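Local coordinates for protein fumarylacetoacetate hydrolase (Burkholderia xenovorans, PDB 5TI1) that probably hydrolyses fumarylacetoacetate to fumarate and acetoacetate, the last step of phenylalanine and tyrosine breakdown, with a bound magnesium ion, at residues Gly205-Pro210 against Arg264-Trp269; Arg300-Ala305 against Asp317-Phe322. All blocks are in the same frame, centred on the assembly; numbering follows the deposited sequence.

Contact 1 (Gly205-Pro210 against Arg264-Trp269); sequences GQLKLP and RDIQQW
Gln-206 and Trp-269 make the direct hydrogen bond of this contact. Trp-269 NE1 donates to Gln-206 OE1 at 3.1 Å, with an N-H...O angle of 164°. The acceptor lies in the indole plane, at the ring edge, while the donor is tilted 35° from the carbonyl plane of the amide. Gln-206 NE2 is held too, by Tyr-313 OH and Glu-181 O of the second subunit.

Apolar packing makes up the next group of contacts. Lys-208 lies over one face of the indole, its CB 3.6 Å from Trp-269 CE3 and its CD in a CH-pi contact, 4.2 Å from the centroid of the six-membered ring. CG is anti to the backbone N (chi1 176°) and the chain bends at chi2, so it crosses the benzo part obliquely. NZ goes on to Leu-209 O and Gln-212 O. Leu-207 CD2 packs 3.8 Å from Ile-266 CG1. Ile-266 CD1 lies 3.9 Å from Gly-205 CA.

Two waters join the backbones. Water 1 donates to Gln-206 O and Ile-266 O, 2.8 Å from each. Water 2 accepts from Lys-208 N and donates to Asp-265 O.

These bonds join the end of strand 200-207 and the loop after it to helix 264-270, which carries Gln-267, predicted to bind substrate. The split use of the Gln-206 amide fixes its rotation and ties this joint to the dimer interface.

Contact 2 (Arg300-Ala305 against Asp317-Phe322); sequences RVAQPA and DGEHAF
Gly-318 meets Gln-303 through its carbonyl. Gln-303 NE2 donates to Gly-318 O at 3.1 Å, and the acceptor lies in the amide plane. The Glu-319 carbonyl takes a bond from Arg-300 NH1 to its O (2.9 Å), in the carbonyl plane and on a lone pair. The Glu-319 side chain packs on backbone, with CB 3.4 Å from Val-301 O and CG 3.8 Å from Ala-302 CA.

His-320 N donates to Gln-303 OE1 at 2.6 Å, from above the amide plane. One amide thus holds a backbone carbonyl and an N-H two residues further on. CG of Gln-303 sits between its backbone N and carbonyl carbon (chi1 63°), and the bend at chi2 (-83°) turns the amide to the backbone of 318-320. The His-320 ring is held by NE2 to Asp-317 O and by ND1 to Glu-249.

Ala-321 pairs with Val-301 as an antiparallel hydrogen-bonded pair, with Val-301 N to Ala-321 O at 2.7 Å and Ala-321 N to Val-301 O at 3.0 Å. Phe-322 faces Arg-300 in the following non-hydrogen-bonded pair. Phe-322 CZ lies over one guanidinium face, 3.7 Å from Arg-300 NH2, with the two planes 61° apart. Arg-300 NH2 also forms salt bridges with Glu-297 and Glu-249.

Beyond this short pairing with strand 300-301, strand 321-331 also pairs antiparallel with strands 339-345 and 416-424. Helix 293-296 packs against Phe-322 through Leu-293 and Leu-296.

How the contacts relate
Contacts 1 and 2 lie in series along the chain, both in its C-terminal hydrolase region. Their centres are 38 Å apart and their nearest atoms about 20 Å, so they do not touch. Both reach the same mixed sheet, contact 1 through strand 200-207 and contact 2 through strands 300-301 and 321-331. Contact 1 is the one near the probable active site. Besides Gln-267 it holds Arg-264, whose side chain forms a salt bridge with the magnesium ligand Glu-226. The Ile-266 side chain is about 11 Å from the bound sodium ion. Contact 2 lies away from the metal and substrate sites, and no other chain of the assembly touches it, whereas contact 1 meets the second subunit.

Contact 1 (Gly205-Pro210 against Arg264-Trp269)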
loop_
_atom_site.group_PDB
_atom_site.type_symbol
_atom_site.label_atom_id
_atom_site.label_comp_id
_atom_site.label_asym_id
_atom_site.label_seq_id
_atom_site.Cartn_x
_atom_site.Cartn_y
_atom_site.Cartn_z
ATOM N N GLY B 205 -6.395 -8.087 19.467
ATOM C CA GLY B 205 -7.214 -8.399 18.307
ATOM C C GLY B 205 -8.188 -9.507 18.632
ATOM O O GLY B 205 -8.303 -9.936 19.780
ATOM N N GLN B 206 -8.888 -9.972 17.600
ATOM C CA GLN B 206 -9.819 -11.081 17.757
ATOM C C GLN B 206 -9.062 -12.400 17.724
ATOM O O GLN B 206 -8.268 -12.649 16.811
ATOM C CB GLN B 206 -10.888 -11.063 16.659
ATOM C CG GLN B 206 -11.765 -9.821 16.658
ATOM C CD GLN B 206 -13.092 -10.030 15.941
ATOM O OE1 GLN B 206 -13.551 -11.165 15.766
ATOM N NE2 GLN B 206 -13.720 -8.929 15.528
ATOM N N LEU B 207 -9.314 -13.242 18.718
ATOM C CA LEU B 207 -8.688 -14.547 18.850
ATOM C C LEU B 207 -9.781 -15.604 18.877
ATOM O O LEU B 207 -10.807 -15.427 19.543
ATOM C CB LEU B 207 -7.844 -14.630 20.135
ATOM C CG LEU B 207 -6.887 -13.473 20.425
ATOM C CD1 LEU B 207 -6.271 -13.588 21.835
ATOM C CD2 LEU B 207 -5.810 -13.425 19.350
ATOM N N LYS B 208 -9.568 -16.699 18.156
ATOM C CA LYS B 208 -10.528 -17.801 18.113
ATOM C C LYS B 208 -9.938 -18.950 18.915
ATOM O O LYS B 208 -9.005 -19.626 18.465
ATOM C CB LYS B 208 -10.844 -18.211 16.677
ATOM C CG LYS B 208 -11.773 -19.423 16.548
ATOM C CD LYS B 208 -13.203 -19.116 16.995
ATOM C CE LYS B 208 -14.121 -20.329 16.813
ATOM N NZ LYS B 208 -13.672 -21.529 17.598
ATOM N N LEU B 209 -10.476 -19.154 20.126
ATOM C CA LEU B 209 -10.007 -20.216 20.994
ATOM C C LEU B 209 -10.707 -21.528 20.646
ATOM O O LEU B 209 -11.858 -21.525 20.201
ATOM C CB LEU B 209 -10.254 -19.856 22.456
ATOM C CG LEU B 209 -9.595 -18.536 22.868
ATOM C CD1 LEU B 209 -9.976 -18.165 24.291
ATOM C CD2 LEU B 209 -8.079 -18.599 22.707
ATOM N N PRO B 210 -10.023 -22.662 20.837
ATOM C CA PRO B 210 -10.597 -23.949 20.408
ATOM C C PRO B 210 -11.843 -24.358 21.173
ATOM O O PRO B 210 -12.642 -25.141 20.644
ATOM C CB PRO B 210 -9.452 -24.940 20.652
ATOM C CG PRO B 210 -8.627 -24.294 21.734
ATOM C CD PRO B 210 -8.688 -22.824 21.440
ATOM N N ARG B 264 0.193 -14.665 14.815
ATOM C CA ARG B 264 -0.291 -15.822 14.068
ATOM C C ARG B 264 -1.670 -16.271 14.510
ATOM O O ARG B 264 -2.428 -16.791 13.685
ATOM C CB ARG B 264 0.690 -16.980 14.186
ATOM C CG ARG B 264 2.052 -16.593 13.708
ATOM C CD ARG B 264 2.846 -17.763 13.217
ATOM N NE ARG B 264 4.086 -17.268 12.645
ATOM C CZ ARG B 264 4.200 -16.800 11.409
ATOM N NH1 ARG B 264 3.142 -16.777 10.593
ATOM N NH2 ARG B 264 5.376 -16.354 10.992
ATOM N N ASP B 265 -2.014 -16.090 15.789
ATOM C CA ASP B 265 -3.366 -16.438 16.216
ATOM C C ASP B 265 -4.386 -15.456 15.657
ATOM O O ASP B 265 -5.482 -15.860 15.255
ATOM C CB ASP B 265 -3.460 -16.536 17.746
ATOM C CG ASP B 265 -2.827 -15.354 18.476
ATOM O OD1 ASP B 265 -2.206 -14.484 17.840
ATOM O OD2 ASP B 265 -2.947 -15.308 19.718
ATOM N N ILE B 266 -4.043 -14.164 15.609
ATOM C CA ILE B 266 -4.886 -13.200 14.910
ATOM C C ILE B 266 -5.012 -13.584 13.438
ATOM O O ILE B 266 -6.082 -13.446 12.831
ATOM C CB ILE B 266 -4.324 -11.772 15.087
ATOM C CG1 ILE B 266 -4.430 -11.334 16.555
ATOM C CG2 ILE B 266 -5.056 -10.771 14.205
ATOM C CD1 ILE B 266 -3.944 -9.914 16.810
ATOM N N GLN B 267 -3.932 -14.111 12.852
ATOM C CA GLN B 267 -3.954 -14.422 11.422
ATOM C C GLN B 267 -4.895 -15.579 11.128
ATOM O O GLN B 267 -5.684 -15.525 10.176
ATOM C CB GLN B 267 -2.545 -14.745 10.916
ATOM C CG GLN B 267 -2.495 -15.021 9.402
ATOM C CD GLN B 267 -1.104 -15.378 8.888
ATOM O OE1 GLN B 267 -0.258 -14.507 8.700
ATOM N NE2 GLN B 267 -0.872 -16.664 8.640
ATOM N N GLN B 268 -4.814 -16.640 11.933
ATOM C CA GLN B 268 -5.618 -17.836 11.706
ATOM C C GLN B 268 -7.101 -17.507 11.609
ATOM O O GLN B 268 -7.817 -18.060 10.765
ATOM C CB GLN B 268 -5.373 -18.840 12.832
ATOM C CG GLN B 268 -5.379 -20.284 12.392
ATOM C CD GLN B 268 -4.165 -20.625 11.551
ATOM O OE1 GLN B 268 -4.149 -20.395 10.342
ATOM N NE2 GLN B 268 -3.133 -21.172 12.193
ATOM N N TRP B 269 -7.576 -16.592 12.455
ATOM C CA TRP B 269 -9.003 -16.314 12.534
ATOM C C TRP B 269 -9.486 -15.365 11.438
ATOM O O TRP B 269 -10.635 -15.479 10.998
ATOM C CB TRP B 269 -9.328 -15.752 13.919
ATOM C CG TRP B 269 -10.715 -15.207 14.091
ATOM C CD1 TRP B 269 -11.050 -13.935 14.464
ATOM C CD2 TRP B 269 -11.953 -15.914 13.925
ATOM N NE1 TRP B 269 -12.419 -13.806 14.544
ATOM C CE2 TRP B 269 -12.996 -15.005 14.215
ATOM C CE3 TRP B 269 -12.281 -17.226 13.566
ATOM C CZ2 TRP B 269 -14.342 -15.363 14.145
ATOM C CZ3 TRP B 269 -13.621 -17.582 13.500
ATOM C CH2 TRP B 269 -14.635 -16.652 13.786
HETATM O O HOH W 1 -8.165 -12.086 14.067
HETATM O O HOH W 2 -7.415 -17.351 16.688
#

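Contact 2 (Arg300-Ala305 against Asp317-Phe322)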
loop_
_atom_site.group_PDB
_atom_site.type_symbol
_atom_site.label_atom_id
_atom_site.label_comp_id
_atom_site.label_asym_id
_atom_site.label_seq_id
_atom_site.Cartn_x
_atom_site.Cartn_y
_atom_site.Cartn_z
ATOM N N ARG B 300 26.428 -13.048 -6.471
ATOM C CA ARG B 300 25.417 -13.732 -7.266
ATOM C C ARG B 300 25.777 -15.207 -7.437
ATOM O O ARG B 300 26.934 -15.557 -7.689
ATOM C CB ARG B 300 25.281 -13.045 -8.628
ATOM C CG ARG B 300 24.367 -13.741 -9.618
ATOM C CD ARG B 300 24.495 -13.110 -11.002
ATOM N NE ARG B 300 24.233 -11.669 -10.981
ATOM C CZ ARG B 300 23.021 -11.122 -11.058
ATOM N NH1 ARG B 300 21.943 -11.887 -11.156
ATOM N NH2 ARG B 300 22.886 -9.804 -11.037
ATOM N N VAL B 301 24.779 -16.080 -7.276
ATOM C CA VAL B 301 24.968 -17.525 -7.318
ATOM C C VAL B 301 23.751 -18.164 -7.971
ATOM O O VAL B 301 22.720 -17.522 -8.204
ATOM C CB VAL B 301 25.193 -18.142 -5.917
ATOM C CG1 VAL B 301 26.533 -17.711 -5.335
ATOM C CG2 VAL B 301 24.042 -17.778 -4.987
ATOM N N ALA B 302 23.883 -19.457 -8.257
ATOM C CA ALA B 302 22.822 -20.205 -8.916
ATOM C C ALA B 302 21.652 -20.448 -7.967
ATOM O O ALA B 302 21.826 -20.973 -6.862
ATOM C CB ALA B 302 23.363 -21.531 -9.436
ATOM N N GLN B 303 20.457 -20.069 -8.416
ATOM C CA GLN B 303 19.228 -20.279 -7.672
ATOM C C GLN B 303 18.838 -21.759 -7.679
ATOM O O GLN B 303 19.328 -22.533 -8.499
ATOM C CB GLN B 303 18.105 -19.422 -8.273
ATOM C CG GLN B 303 17.726 -19.768 -9.734
ATOM C CD GLN B 303 18.632 -19.119 -10.777
ATOM O OE1 GLN B 303 19.633 -18.488 -10.447
ATOM N NE2 GLN B 303 18.268 -19.266 -12.047
ATOM N N PRO B 304 17.957 -22.177 -6.768
ATOM C CA PRO B 304 17.515 -23.578 -6.760
ATOM C C PRO B 304 16.848 -23.986 -8.065
ATOM O O PRO B 304 16.262 -23.168 -8.780
ATOM C CB PRO B 304 16.516 -23.629 -5.600
ATOM C CG PRO B 304 16.966 -22.544 -4.673
ATOM C CD PRO B 304 17.491 -21.445 -5.575
ATOM N N ALA B 305 16.927 -25.281 -8.354
ATOM C CA ALA B 305 16.264 -25.842 -9.519
ATOM C C ALA B 305 14.754 -25.868 -9.312
ATOM O O ALA B 305 14.263 -26.270 -8.255
ATOM C CB ALA B 305 16.792 -27.251 -9.791
ATOM N N ASP B 317 17.370 -17.297 -17.887
ATOM C CA ASP B 317 18.671 -17.935 -17.963
ATOM C C ASP B 317 19.645 -17.292 -16.980
ATOM O O ASP B 317 19.440 -16.172 -16.494
ATOM C CB ASP B 317 19.243 -17.832 -19.379
ATOM C CG ASP B 317 18.350 -18.469 -20.416
ATOM O OD1 ASP B 317 17.860 -19.589 -20.162
ATOM O OD2 ASP B 317 18.138 -17.847 -21.480
ATOM N N GLY B 318 20.727 -18.010 -16.710
ATOM C CA GLY B 318 21.775 -17.502 -15.862
ATOM C C GLY B 318 21.437 -17.614 -14.386
ATOM O O GLY B 318 20.469 -18.261 -13.971
ATOM N N GLU B 319 22.271 -16.961 -13.584
ATOM C CA GLU B 319 22.194 -17.037 -12.133
ATOM C C GLU B 319 21.504 -15.798 -11.573
ATOM O O GLU B 319 21.848 -14.666 -11.929
ATOM C CB GLU B 319 23.590 -17.186 -11.525
ATOM C CG GLU B 319 24.309 -18.454 -11.937
ATOM C CD GLU B 319 25.737 -18.498 -11.428
ATOM O OE1 GLU B 319 26.195 -17.490 -10.848
ATOM O OE2 GLU B 319 26.400 -19.539 -11.612
ATOM N N HIS B 320 20.546 -16.012 -10.680
ATOM C CA HIS B 320 19.789 -14.890 -10.149
ATOM C C HIS B 320 19.572 -14.970 -8.645
ATOM O O HIS B 320 18.725 -14.230 -8.122
ATOM C CB HIS B 320 18.460 -14.785 -10.885
ATOM C CG HIS B 320 18.617 -14.397 -12.321
ATOM N ND1 HIS B 320 18.697 -13.083 -12.732
ATOM C CD2 HIS B 320 18.747 -15.150 -13.439
ATOM C CE1 HIS B 320 18.839 -13.043 -14.045
ATOM N NE2 HIS B 320 18.882 -14.285 -14.497
ATOM N N ALA B 321 20.297 -15.834 -7.944
ATOM C CA ALA B 321 20.283 -15.903 -6.492
ATOM C C ALA B 321 21.484 -15.156 -5.932
ATOM O O ALA B 321 22.434 -14.829 -6.650
ATOM C CB ALA B 321 20.292 -17.355 -6.002
ATOM N N PHE B 322 21.429 -14.877 -4.632
ATOM C CA PHE B 322 22.479 -14.121 -3.973
ATOM C C PHE B 322 22.836 -14.790 -2.654
ATOM O O PHE B 322 21.959 -15.216 -1.895
ATOM C CB PHE B 322 22.068 -12.664 -3.772
ATOM C CG PHE B 322 22.007 -11.885 -5.059
ATOM C CD1 PHE B 322 20.862 -11.899 -5.839
ATOM C CD2 PHE B 322 23.109 -11.176 -5.510
ATOM C CE1 PHE B 322 20.812 -11.201 -7.040
ATOM C CE2 PHE B 322 23.066 -10.475 -6.717
ATOM C CZ PHE B 322 21.920 -10.494 -7.481
#